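Local coordinates for unknown protein (PDB 2NYI) that is of unknown function but carries tandem ACT domains, a fold that in relatives often binds small regulatory ligands such as amino acids, at residues A[5-10]-A[77-82]; A[32-37]-A[50-55]; A[24-29]-A[63-68]; A[119-124]-A[143-148]. One frame throughout, in Å; residues are numbered along the deposited sequence.

Contact 1 of 4, residues A[5-10]-A[77-82]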
loop_
_atom_site.group_PDB
_atom_site.type_symbol
_atom_site.label_atom_id
_atom_site.label_comp_id
_atom_site.label_asym_id
_atom_site.label_seq_id
_atom_site.Cartn_x
_atom_site.Cartn_y
_atom_site.Cartn_z
ATOM N N SER A 5 -15.887 -7.515 12.748
ATOM C CA SER A 5 -14.823 -6.949 11.900
ATOM C C SER A 5 -15.094 -7.146 10.403
ATOM O O SER A 5 -15.539 -8.217 9.975
ATOM C CB SER A 5 -13.470 -7.555 12.270
ATOM O OG SER A 5 -12.451 -7.064 11.392
ATOM N N PHE A 6 -14.814 -6.111 9.610
ATOM C CA PHE A 6 -15.057 -6.144 8.173
ATOM C C PHE A 6 -13.781 -5.697 7.462
ATOM O O PHE A 6 -13.008 -4.905 8.011
ATOM C CB PHE A 6 -16.215 -5.205 7.794
ATOM C CG PHE A 6 -17.522 -5.581 8.438
ATOM C CD1 PHE A 6 -18.380 -6.468 7.821
ATOM C CD2 PHE A 6 -17.854 -5.082 9.707
ATOM C CE1 PHE A 6 -19.599 -6.843 8.446
ATOM C CE2 PHE A 6 -19.059 -5.449 10.330
ATOM C CZ PHE A 6 -19.926 -6.319 9.695
ATOM N N VAL A 7 -13.555 -6.226 6.262
ATOM C CA VAL A 7 -12.425 -5.824 5.424
ATOM C C VAL A 7 -12.992 -5.028 4.268
ATOM O O VAL A 7 -13.899 -5.483 3.560
ATOM C CB VAL A 7 -11.612 -7.025 4.885
ATOM C CG1 VAL A 7 -10.282 -6.543 4.314
ATOM C CG2 VAL A 7 -11.375 -8.048 6.002
ATOM N N VAL A 8 -12.468 -3.818 4.116
ATOM C CA VAL A 8 -12.915 -2.871 3.115
ATOM C C VAL A 8 -11.742 -2.549 2.184
ATOM O O VAL A 8 -10.631 -2.288 2.661
ATOM C CB VAL A 8 -13.403 -1.550 3.809
ATOM C CG1 VAL A 8 -13.750 -0.476 2.779
ATOM C CG2 VAL A 8 -14.588 -1.838 4.716
ATOM N N SER A 9 -11.990 -2.612 0.878
ATOM C CA SER A 9 -11.018 -2.193 -0.140
ATOM C C SER A 9 -11.587 -1.013 -0.907
ATOM O O SER A 9 -12.770 -1.017 -1.270
ATOM C CB SER A 9 -10.743 -3.343 -1.124
ATOM O OG SER A 9 -9.896 -4.325 -0.533
ATOM N N VAL A 10 -10.747 -0.010 -1.158
ATOM C CA VAL A 10 -11.146 1.194 -1.889
ATOM C C VAL A 10 -10.077 1.427 -2.952
ATOM O O VAL A 10 -8.868 1.410 -2.645
ATOM C CB VAL A 10 -11.202 2.428 -0.941
ATOM C CG1 VAL A 10 -11.550 3.742 -1.714
ATOM C CG2 VAL A 10 -12.167 2.197 0.222
ATOM N N ARG A 77 -16.536 -6.876 3.074
ATOM C CA ARG A 77 -16.886 -8.258 3.398
ATOM C C ARG A 77 -16.564 -8.508 4.856
ATOM O O ARG A 77 -15.765 -7.777 5.449
ATOM C CB ARG A 77 -16.123 -9.258 2.532
ATOM C CG ARG A 77 -14.615 -9.227 2.719
ATOM C CD ARG A 77 -13.914 -10.333 1.967
ATOM N NE ARG A 77 -12.463 -10.221 2.121
ATOM C CZ ARG A 77 -11.754 -10.770 3.113
ATOM N NH1 ARG A 77 -12.335 -11.493 4.071
ATOM N NH2 ARG A 77 -10.445 -10.602 3.146
ATOM N N ARG A 78 -17.209 -9.517 5.443
ATOM C CA ARG A 78 -16.893 -9.928 6.805
ATOM C C ARG A 78 -15.418 -10.318 6.844
ATOM O O ARG A 78 -14.872 -10.840 5.854
ATOM C CB ARG A 78 -17.773 -11.115 7.241
ATOM C CG ARG A 78 -18.590 -10.923 8.540
ATOM C CD ARG A 78 -18.134 -9.734 9.370
ATOM N NE ARG A 78 -18.025 -9.985 10.806
ATOM C CZ ARG A 78 -17.002 -10.606 11.392
ATOM N NH1 ARG A 78 -15.999 -11.084 10.673
ATOM N NH2 ARG A 78 -16.987 -10.767 12.709
ATOM N N ALA A 79 -14.768 -10.044 7.972
ATOM C CA ALA A 79 -13.389 -10.464 8.196
ATOM C C ALA A 79 -13.303 -11.984 8.214
ATOM O O ALA A 79 -14.238 -12.665 8.649
ATOM C CB ALA A 79 -12.852 -9.896 9.499
ATOM N N SER A 80 -12.176 -12.498 7.738
ATOM C CA SER A 80 -11.949 -13.932 7.589
ATOM C C SER A 80 -11.900 -14.650 8.934
ATOM O O SER A 80 -11.426 -14.095 9.930
ATOM C CB SER A 80 -10.654 -14.184 6.813
ATOM O OG SER A 80 -10.682 -13.535 5.546
ATOM N N SER A 81 -12.399 -15.885 8.955
ATOM C CA SER A 81 -12.317 -16.712 10.148
ATOM C C SER A 81 -10.936 -17.370 10.225
ATOM O O SER A 81 -10.148 -17.050 11.122
ATOM C CB SER A 81 -13.444 -17.756 10.174
ATOM O OG SER A 81 -13.376 -18.626 9.054
ATOM N N VAL A 82 -10.648 -18.247 9.256
ATOM C CA VAL A 82 -9.439 -19.103 9.215
ATOM C C VAL A 82 -8.158 -18.472 9.784
ATOM O O VAL A 82 -7.574 -18.982 10.743
ATOM C CB VAL A 82 -9.176 -19.649 7.772
ATOM C CG1 VAL A 82 -8.900 -18.510 6.783
ATOM C CG2 VAL A 82 -8.033 -20.662 7.771
#

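Contact 2 of 4, residues A[32-37]-A[50-55]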
loop_
_atom_site.group_PDB
_atom_site.type_symbol
_atom_site.label_atom_id
_atom_site.label_comp_id
_atom_site.label_asym_id
_atom_site.label_seq_id
_atom_site.Cartn_x
_atom_site.Cartn_y
_atom_site.Cartn_z
ATOM N N ASN A 32 -15.333 1.882 13.676
ATOM C CA ASN A 32 -13.952 2.223 14.055
ATOM C C ASN A 32 -12.940 1.579 13.111
ATOM O O ASN A 32 -13.107 0.440 12.698
ATOM C CB ASN A 32 -13.629 1.832 15.518
ATOM C CG ASN A 32 -12.283 2.444 16.029
ATOM O OD1 ASN A 32 -12.077 3.670 15.966
ATOM N ND2 ASN A 32 -11.370 1.580 16.543
ATOM N N VAL A 33 -11.900 2.322 12.780
ATOM C CA VAL A 33 -10.782 1.788 12.009
ATOM C C VAL A 33 -9.885 0.972 12.964
ATOM O O VAL A 33 -9.294 1.547 13.876
ATOM C CB VAL A 33 -9.982 2.941 11.339
ATOM C CG1 VAL A 33 -8.717 2.425 10.697
ATOM C CG2 VAL A 33 -10.857 3.688 10.295
ATOM N N GLU A 34 -9.810 -0.350 12.776
ATOM C CA GLU A 34 -8.867 -1.195 13.538
ATOM C C GLU A 34 -7.447 -1.061 12.958
ATOM O O GLU A 34 -6.459 -0.926 13.682
ATOM C CB GLU A 34 -9.302 -2.662 13.533
ATOM C CG GLU A 34 -8.254 -3.630 14.129
ATOM C CD GLU A 34 -8.671 -5.125 14.140
ATOM O OE1 GLU A 34 -9.847 -5.458 13.840
ATOM O OE2 GLU A 34 -7.793 -5.969 14.456
ATOM N N SER A 35 -7.341 -1.130 11.638
ATOM C CA SER A 35 -6.035 -0.995 10.981
ATOM C C SER A 35 -6.261 -0.631 9.535
ATOM O O SER A 35 -7.352 -0.838 9.016
ATOM C CB SER A 35 -5.229 -2.293 11.089
ATOM O OG SER A 35 -5.982 -3.367 10.562
ATOM N N SER A 36 -5.221 -0.085 8.901
ATOM C CA SER A 36 -5.324 0.343 7.506
ATOM C C SER A 36 -3.963 0.366 6.838
ATOM O O SER A 36 -2.916 0.608 7.479
ATOM C CB SER A 36 -6.012 1.708 7.396
ATOM O OG SER A 36 -5.242 2.691 8.066
ATOM N N ARG A 37 -3.974 0.149 5.532
ATOM C CA ARG A 37 -2.773 0.295 4.736
ATOM C C ARG A 37 -3.193 0.995 3.458
ATOM O O ARG A 37 -4.114 0.551 2.799
ATOM C CB ARG A 37 -2.196 -1.078 4.417
ATOM C CG ARG A 37 -1.646 -1.765 5.682
ATOM C CD ARG A 37 -0.884 -3.023 5.412
ATOM N NE ARG A 37 -0.146 -3.439 6.605
ATOM C CZ ARG A 37 0.634 -4.517 6.673
ATOM N NH1 ARG A 37 0.774 -5.319 5.624
ATOM N NH2 ARG A 37 1.268 -4.801 7.802
ATOM N N LEU A 50 -9.407 -2.570 7.986
ATOM C CA LEU A 50 -10.187 -3.426 8.895
ATOM C C LEU A 50 -11.048 -2.482 9.730
ATOM O O LEU A 50 -10.540 -1.566 10.410
ATOM C CB LEU A 50 -9.295 -4.315 9.782
ATOM C CG LEU A 50 -8.502 -5.395 9.005
ATOM C CD1 LEU A 50 -7.449 -6.075 9.864
ATOM C CD2 LEU A 50 -9.470 -6.437 8.462
ATOM N N VAL A 51 -12.351 -2.704 9.640
ATOM C CA VAL A 51 -13.342 -1.791 10.210
ATOM C C VAL A 51 -14.187 -2.576 11.199
ATOM O O VAL A 51 -14.657 -3.669 10.869
ATOM C CB VAL A 51 -14.263 -1.203 9.104
ATOM C CG1 VAL A 51 -15.444 -0.414 9.716
ATOM C CG2 VAL A 51 -13.486 -0.323 8.156
ATOM N N SER A 52 -14.337 -2.039 12.415
ATOM C CA SER A 52 -15.200 -2.647 13.438
ATOM C C SER A 52 -16.522 -1.917 13.499
ATOM O O SER A 52 -16.560 -0.685 13.437
ATOM C CB SER A 52 -14.528 -2.617 14.820
ATOM O OG SER A 52 -13.395 -3.467 14.827
ATOM N N LEU A 53 -17.606 -2.687 13.593
ATOM C CA LEU A 53 -18.946 -2.127 13.679
ATOM C C LEU A 53 -19.809 -3.027 14.549
ATOM O O LEU A 53 -19.711 -4.255 14.474
ATOM C CB LEU A 53 -19.562 -1.971 12.274
ATOM C CG LEU A 53 -20.953 -1.326 12.160
ATOM C CD1 LEU A 53 -20.956 0.159 12.567
ATOM C CD2 LEU A 53 -21.515 -1.487 10.751
ATOM N N ASN A 54 -20.640 -2.417 15.392
ATOM C CA ASN A 54 -21.627 -3.182 16.168
ATOM C C ASN A 54 -22.810 -3.575 15.294
ATOM O O ASN A 54 -23.923 -3.074 15.476
ATOM C CB ASN A 54 -22.102 -2.380 17.380
ATOM C CG ASN A 54 -21.090 -2.361 18.507
ATOM O OD1 ASN A 54 -19.897 -2.623 18.310
ATOM N ND2 ASN A 54 -21.561 -2.038 19.708
ATOM N N ALA A 55 -22.558 -4.454 14.329
ATOM C CA ALA A 55 -23.583 -4.910 13.392
ATOM C C ALA A 55 -23.159 -6.195 12.692
ATOM O O ALA A 55 -21.962 -6.464 12.538
ATOM C CB ALA A 55 -23.919 -3.814 12.362
HETATM O O HOH W 1 -11.549 -1.388 16.327
#

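Contact 3 of 4, residues A[24-29]-A[63-68]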
loop_
_atom_site.group_PDB
_atom_site.type_symbol
_atom_site.label_atom_id
_atom_site.label_comp_id
_atom_site.label_asym_id
_atom_site.label_seq_id
_atom_site.Cartn_x
_atom_site.Cartn_y
_atom_site.Cartn_z
ATOM N N TRP A 24 -14.414 10.290 7.667
ATOM C CA TRP A 24 -15.617 11.017 8.051
ATOM C C TRP A 24 -16.842 10.097 7.960
ATOM O O TRP A 24 -17.682 10.057 8.876
ATOM C CB TRP A 24 -15.793 12.271 7.189
ATOM C CG TRP A 24 -16.949 13.070 7.650
ATOM C CD1 TRP A 24 -16.930 14.089 8.559
ATOM C CD2 TRP A 24 -18.327 12.876 7.284
ATOM N NE1 TRP A 24 -18.214 14.562 8.760
ATOM C CE2 TRP A 24 -19.084 13.841 7.986
ATOM C CE3 TRP A 24 -18.989 11.993 6.419
ATOM C CZ2 TRP A 24 -20.476 13.940 7.860
ATOM C CZ3 TRP A 24 -20.382 12.097 6.290
ATOM C CH2 TRP A 24 -21.102 13.065 7.008
ATOM N N ALA A 25 -16.932 9.342 6.864
ATOM C CA ALA A 25 -18.092 8.476 6.623
ATOM C C ALA A 25 -18.240 7.406 7.695
ATOM O O ALA A 25 -19.347 7.153 8.171
ATOM C CB ALA A 25 -18.004 7.832 5.228
ATOM N N LEU A 26 -17.129 6.776 8.064
ATOM C CA LEU A 26 -17.112 5.740 9.105
ATOM C C LEU A 26 -17.450 6.326 10.473
ATOM O O LEU A 26 -18.198 5.722 11.238
ATOM C CB LEU A 26 -15.740 5.062 9.181
ATOM C CG LEU A 26 -15.310 4.231 7.974
ATOM C CD1 LEU A 26 -14.099 3.351 8.370
ATOM C CD2 LEU A 26 -16.447 3.379 7.472
ATOM N N LYS A 27 -16.894 7.500 10.769
ATOM C CA LYS A 27 -17.161 8.165 12.065
ATOM C C LYS A 27 -18.651 8.424 12.231
ATOM O O LYS A 27 -19.218 8.225 13.318
ATOM C CB LYS A 27 -16.373 9.477 12.193
ATOM C CG LYS A 27 -16.538 10.134 13.568
ATOM C CD LYS A 27 -15.876 11.504 13.667
ATOM C CE LYS A 27 -16.106 12.065 15.080
ATOM N NZ LYS A 27 -15.222 13.205 15.434
ATOM N N ASN A 28 -19.266 8.872 11.132
ATOM C CA ASN A 28 -20.681 9.215 11.036
ATOM C C ASN A 28 -21.596 8.036 11.383
ATOM O O ASN A 28 -22.674 8.230 11.956
ATOM C CB ASN A 28 -20.978 9.748 9.620
ATOM C CG ASN A 28 -22.385 10.310 9.464
ATOM O OD1 ASN A 28 -22.815 11.170 10.236
ATOM N ND2 ASN A 28 -23.097 9.853 8.426
ATOM N N ILE A 29 -21.146 6.824 11.055
ATOM C CA ILE A 29 -21.933 5.591 11.296
ATOM C C ILE A 29 -21.415 4.813 12.516
ATOM O O ILE A 29 -21.804 3.667 12.727
ATOM C CB ILE A 29 -22.029 4.646 10.054
ATOM C CG1 ILE A 29 -20.626 4.174 9.591
ATOM C CG2 ILE A 29 -22.823 5.310 8.913
ATOM C CD1 ILE A 29 -20.651 3.037 8.540
ATOM N N SER A 63 -22.674 1.252 1.950
ATOM C CA SER A 63 -23.506 2.374 1.564
ATOM C C SER A 63 -22.917 3.714 1.950
ATOM O O SER A 63 -22.923 4.636 1.126
ATOM C CB SER A 63 -24.918 2.205 2.141
ATOM O OG SER A 63 -25.564 1.192 1.398
ATOM N N ALA A 64 -22.435 3.832 3.192
ATOM C CA ALA A 64 -21.869 5.084 3.708
ATOM C C ALA A 64 -20.674 5.521 2.859
ATOM O O ALA A 64 -20.516 6.712 2.533
ATOM C CB ALA A 64 -21.442 4.920 5.169
ATOM N N LEU A 65 -19.846 4.538 2.493
ATOM C CA LEU A 65 -18.629 4.795 1.712
ATOM C C LEU A 65 -18.946 5.135 0.258
ATOM O O LEU A 65 -18.318 6.028 -0.320
ATOM C CB LEU A 65 -17.678 3.598 1.812
ATOM C CG LEU A 65 -17.048 3.374 3.199
ATOM C CD1 LEU A 65 -16.065 2.192 3.097
ATOM C CD2 LEU A 65 -16.344 4.635 3.770
ATOM N N GLU A 66 -19.915 4.442 -0.345
ATOM C CA GLU A 66 -20.340 4.786 -1.691
ATOM C C GLU A 66 -20.867 6.226 -1.778
ATOM O O GLU A 66 -20.618 6.911 -2.779
ATOM C CB GLU A 66 -21.373 3.794 -2.212
ATOM C CG GLU A 66 -20.822 2.404 -2.525
ATOM C CD GLU A 66 -21.867 1.505 -3.187
ATOM O OE1 GLU A 66 -22.870 2.038 -3.709
ATOM O OE2 GLU A 66 -21.694 0.274 -3.202
ATOM N N SER A 67 -21.553 6.692 -0.727
ATOM C CA SER A 67 -22.054 8.078 -0.672
ATOM C C SER A 67 -20.910 9.089 -0.547
ATOM O O SER A 67 -20.923 10.123 -1.223
ATOM C CB SER A 67 -23.056 8.265 0.486
ATOM O OG SER A 67 -23.449 9.637 0.619
ATOM N N ALA A 68 -19.932 8.776 0.306
ATOM C CA ALA A 68 -18.793 9.657 0.600
ATOM C C ALA A 68 -17.762 9.697 -0.534
ATOM O O ALA A 68 -17.074 10.706 -0.713
ATOM C CB ALA A 68 -18.104 9.226 1.899
#

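Contact 4 of 4, residues A[119-124]-A[143-148]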
loop_
_atom_site.group_PDB
_atom_site.type_symbol
_atom_site.label_atom_id
_atom_site.label_comp_id
_atom_site.label_asym_id
_atom_site.label_seq_id
_atom_site.Cartn_x
_atom_site.Cartn_y
_atom_site.Cartn_z
ATOM N N ALA A 119 6.206 -18.618 -0.296
ATOM C CA ALA A 119 6.316 -17.393 0.487
ATOM C C ALA A 119 5.163 -16.467 0.135
ATOM O O ALA A 119 4.815 -16.321 -1.056
ATOM C CB ALA A 119 7.667 -16.705 0.229
ATOM N N ASN A 120 4.543 -15.864 1.148
ATOM C CA ASN A 120 3.551 -14.827 0.894
ATOM C C ASN A 120 4.185 -13.453 1.042
ATOM O O ASN A 120 5.007 -13.235 1.915
ATOM C CB ASN A 120 2.342 -14.934 1.818
ATOM C CG ASN A 120 1.196 -14.057 1.371
ATOM O OD1 ASN A 120 0.619 -14.257 0.295
ATOM N ND2 ASN A 120 0.854 -13.070 2.195
ATOM N N ILE A 121 3.806 -12.545 0.158
ATOM C CA ILE A 121 4.320 -11.187 0.212
ATOM C C ILE A 121 3.353 -10.338 1.036
ATOM O O ILE A 121 2.153 -10.270 0.734
ATOM C CB ILE A 121 4.521 -10.608 -1.215
ATOM C CG1 ILE A 121 5.467 -11.507 -2.039
ATOM C CG2 ILE A 121 5.082 -9.181 -1.128
ATOM C CD1 ILE A 121 5.637 -11.064 -3.499
ATOM N N VAL A 122 3.873 -9.715 2.090
ATOM C CA VAL A 122 3.053 -8.933 3.008
ATOM C C VAL A 122 3.102 -7.441 2.648
ATOM O O VAL A 122 2.091 -6.736 2.762
ATOM C CB VAL A 122 3.504 -9.145 4.479
ATOM C CG1 VAL A 122 2.553 -8.419 5.432
ATOM C CG2 VAL A 122 3.541 -10.638 4.803
ATOM N N GLU A 123 4.280 -6.975 2.222
ATOM C CA GLU A 123 4.483 -5.562 1.837
ATOM C C GLU A 123 5.420 -5.583 0.651
ATOM O O GLU A 123 6.298 -6.434 0.592
ATOM C CB GLU A 123 5.173 -4.766 2.966
ATOM C CG GLU A 123 4.599 -4.953 4.376
ATOM C CD GLU A 123 5.425 -4.257 5.473
ATOM O OE1 GLU A 123 6.369 -3.499 5.148
ATOM O OE2 GLU A 123 5.118 -4.471 6.666
ATOM N N LEU A 124 5.270 -4.636 -0.288
ATOM C CA LEU A 124 6.180 -4.585 -1.425
ATOM C C LEU A 124 6.212 -3.177 -1.973
ATOM O O LEU A 124 5.170 -2.553 -2.134
ATOM C CB LEU A 124 5.744 -5.563 -2.531
ATOM C CG LEU A 124 6.471 -5.376 -3.875
ATOM C CD1 LEU A 124 7.868 -5.890 -3.711
ATOM C CD2 LEU A 124 5.765 -6.090 -4.997
ATOM N N SER A 143 10.716 -5.358 0.492
ATOM C CA SER A 143 9.556 -6.208 0.650
ATOM C C SER A 143 9.578 -6.869 2.039
ATOM O O SER A 143 10.652 -7.065 2.628
ATOM C CB SER A 143 9.587 -7.282 -0.446
ATOM O OG SER A 143 8.338 -7.944 -0.587
ATOM N N ARG A 144 8.394 -7.177 2.553
ATOM C CA ARG A 144 8.272 -8.079 3.694
ATOM C C ARG A 144 7.567 -9.336 3.209
ATOM O O ARG A 144 6.481 -9.269 2.603
ATOM C CB ARG A 144 7.489 -7.415 4.818
ATOM C CG ARG A 144 7.560 -8.127 6.164
ATOM C CD ARG A 144 6.767 -7.279 7.144
ATOM N NE ARG A 144 6.826 -7.730 8.527
ATOM C CZ ARG A 144 7.486 -7.102 9.498
ATOM N NH1 ARG A 144 8.178 -5.997 9.240
ATOM N NH2 ARG A 144 7.459 -7.588 10.732
ATOM N N VAL A 145 8.198 -10.483 3.455
ATOM C CA VAL A 145 7.674 -11.775 3.006
ATOM C C VAL A 145 7.583 -12.736 4.186
ATOM O O VAL A 145 8.250 -12.538 5.197
ATOM C CB VAL A 145 8.563 -12.409 1.871
ATOM C CG1 VAL A 145 8.677 -11.457 0.675
ATOM C CG2 VAL A 145 9.974 -12.824 2.402
ATOM N N ALA A 146 6.742 -13.761 4.060
ATOM C CA ALA A 146 6.546 -14.722 5.135
ATOM C C ALA A 146 6.602 -16.134 4.586
ATOM O O ALA A 146 5.953 -16.455 3.583
ATOM C CB ALA A 146 5.211 -14.488 5.840
ATOM N N PHE A 147 7.368 -16.976 5.273
ATOM C CA PHE A 147 7.439 -18.390 4.943
ATOM C C PHE A 147 7.971 -19.190 6.125
ATOM O O PHE A 147 8.576 -18.620 7.053
ATOM C CB PHE A 147 8.288 -18.619 3.678
ATOM C CG PHE A 147 9.699 -18.096 3.780
ATOM C CD1 PHE A 147 10.677 -18.828 4.451
ATOM C CD2 PHE A 147 10.050 -16.876 3.194
ATOM C CE1 PHE A 147 11.974 -18.362 4.549
ATOM C CE2 PHE A 147 11.344 -16.390 3.291
ATOM C CZ PHE A 147 12.321 -17.137 3.950
ATOM N N PRO A 148 7.733 -20.525 6.117
ATOM C CA PRO A 148 8.267 -21.364 7.202
ATOM C C PRO A 148 9.779 -21.265 7.300
ATOM O O PRO A 148 10.487 -21.477 6.303
ATOM C CB PRO A 148 7.864 -22.788 6.787
ATOM C CG PRO A 148 6.613 -22.590 5.943
ATOM C CD PRO A 148 6.904 -21.295 5.173
#

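Contact 1 of 4, residues A[5-10]-A[77-82]
Antiparallel pairing of F6 and V7 with R78 and R77 joins strand 4-13 to the end of strand 73-78, an outermost strand of the four-stranded sheet of the first ACT domain. V7 and R77 form the hydrogen-bonded pair: V7 N to R77 O measures 2.8 Å, the donor lying nearly along the C=O axis, and R77 N to V7 O closes the ring at 3.0 Å. Beyond the strand the chain stays attached through A79 N to S5 O, 2.8 Å, with the donor tilted 34° from the carbonyl plane. On the V7 face, V7 and R77 lie side by side; V7 CG2 sits over one face of the R77 guanidinium, 3.9 Å from R77 NH2, and also packs on A79. The extended R77 chain carries R77 NH1 to S80 OG at 3.0 Å, while NE and NH2 reach D44 and G42 of the second subunit. R78 is modelled in two conformers, so its placement is tentative. In the one described here the chain bends at chi2 and chi3, CD lies over one face of the F6 ring, R78 CD being 3.4 Å from F6 CE1, and NH2 bonds to Q4; any cation-pi attraction to F6 is weak at best. Replacing R77 by a leucine would probably leave D44 of the second subunit without its salt-bridge mate and S80 OG without this donor. The chemistry is thus divided: backbone bonds hold this edge strand to strand 4-13, and R77 ties it to the second subunit.

Contact 2 of 4, residues A[32-37]-A[50-55]
L50 O faces both E34 and S35, a classic beta bulge within the hairpin of strands 32-41 and 44-53, and takes one firm bond and one weak. E34 N gives the firm one to L50 O, 2.8 Å, tilted 25° from the carbonyl plane; the second, from S35 N, is weak at 3.5 Å. L50 N answers to S35 O at 2.9 Å. The tight packing lies here: S35 OG stands between its own backbone N and carbonyl carbon (chi1 56°), which lays it against the L50 side chain, 3.2 Å from L50 CD1, while E34 CB lies beside L50 O and meets L50 CB. Before the bulge the ladder is regular, N32 and S52 exchanging two bonds that both lie in the carbonyl planes, the shorter being S52 N to N32 O at 2.8 Å. The side chains of this pair make the looser, wetter part. N32 and S52 do not touch directly through their polar ends; a water bridges them, 3.0 Å from N32 ND2 and 3.2 Å from S52 OG, and the same amide also donates to D102 of the second subunit. The extended E34 chain brings OE1 no nearer than 4.2 Å to S52 OG. On the other face V33 and V51 pair and rest on L26 of helix 18-28. Strand 44-53 continues the sheet through V51, bonded to F6 of strand 4-13, and S35, S36 and R37 pair antiparallel with a strand of the second subunit, which extends the sheet into that partner.

Contact 3 of 4, residues A[24-29]-A[63-68]
A25 and A64 bring helices 18-28 and 59-68 together, their CA atoms 5.9 Å apart, in a contact made by apolar side chains, without hydrogen bonds between the two segments, which run at 141° with axes 9.1 Å apart. Small-residue packing forms the centre. The methyl of A25 meets that of A68, CB to CB 3.6 Å, and also lies 3.9 Å from A64 O, so one methyl touches both a side chain and the backbone of the facing helix. Branched side chains add to it. L65 CD2 reaches A25 CB and L26 CD2, each at 3.9 Å, the two leucines crossing at an oblique angle with their ends drawn in toward one another. Separately, I29 holds CG1 between its backbone N and carbonyl carbon (chi1 60°); this spreads I29 CD1 and CG2 against A64 CB, with CD1 at 3.9 Å. Polar bonding stays within each helix, as in A68 N to A64 O at 3.1 Å. The two helices are those of the first ACT domain and cover one face of its sheet: L65 lies on V8 of strand 4-13, and I29 also packs on L60 and I61 of its partner helix.

Contact 4 of 4, residues A[119-124]-A[143-148]
E123 and R144 lie side by side and point the same way, their carboxylate and guanidinium planes 21° apart, but they do not form a salt bridge. E123 OE2 rests instead against the aliphatic part of the arginine, 3.3 Å from R144 CD, and is 4.1 Å from R144 NE, well out of the guanidinium plane. CG anti to the carbonyl carbon (chi1 -47°) and an extended chain beyond it carry the E123 carboxylate along R144, whose NE and NH1 turn to E93 and E95 on strand 91-99. With a lysine in place of E123 the negative charge beside R144 is gone, which would probably leave the arginine chain less firmly placed and bring two positive groups close together. In the backbone of this pair V122 and E123 both face R144, a classic beta bulge in the hairpin of strands 120-130 and 137-148, in the second four-stranded sheet of this tandem ACT protein. R144 O takes two donors, V122 N at 2.7 Å and E123 N at 3.2 Å, the latter on a lone pair. E123 O is doubly held too: R144 N comes from above its carbonyl plane, while S143 OG donates in that plane at 2.8 Å. S143 holds OG anti to its backbone N (chi1 -165°), which also brings the oxygen 3.5 Å from I121 CG2. On this face I121 CG1 meets V145 CG1 at 4.2 Å, and both residues pack on L114 of helix 106-116. Farther along, A119 CB approaches the F147 ring obliquely, 3.8 Å from F147 CD2, while that ring stacks with Y94.

Contacts 1, 2 and 3 belong to one ACT domain, contact 4 to the other sheet. Contact 1 pairs strand 4-13 with 73-78 and contact 2 pairs 44-53 with 32-41; the middle strands are neighbours, and V7 CG2 meets L50 CD2 at 3.5 Å. Contact 3 joins the two helices that pack on one face of that sheet. Contact 2 lies at the surface, whereas the other three are partly buried. Contact 3 rests on apolar side chains, while the strand contacts add backbone ladders with charged or polar side chains. Contacts 2 and 4 each have a classic bulge in a hairpin, facing L50 in one and R144 in the other, and touch where R37 packs on V122. Contacts 3 and 4 remain about 20 Å apart at their nearest atoms.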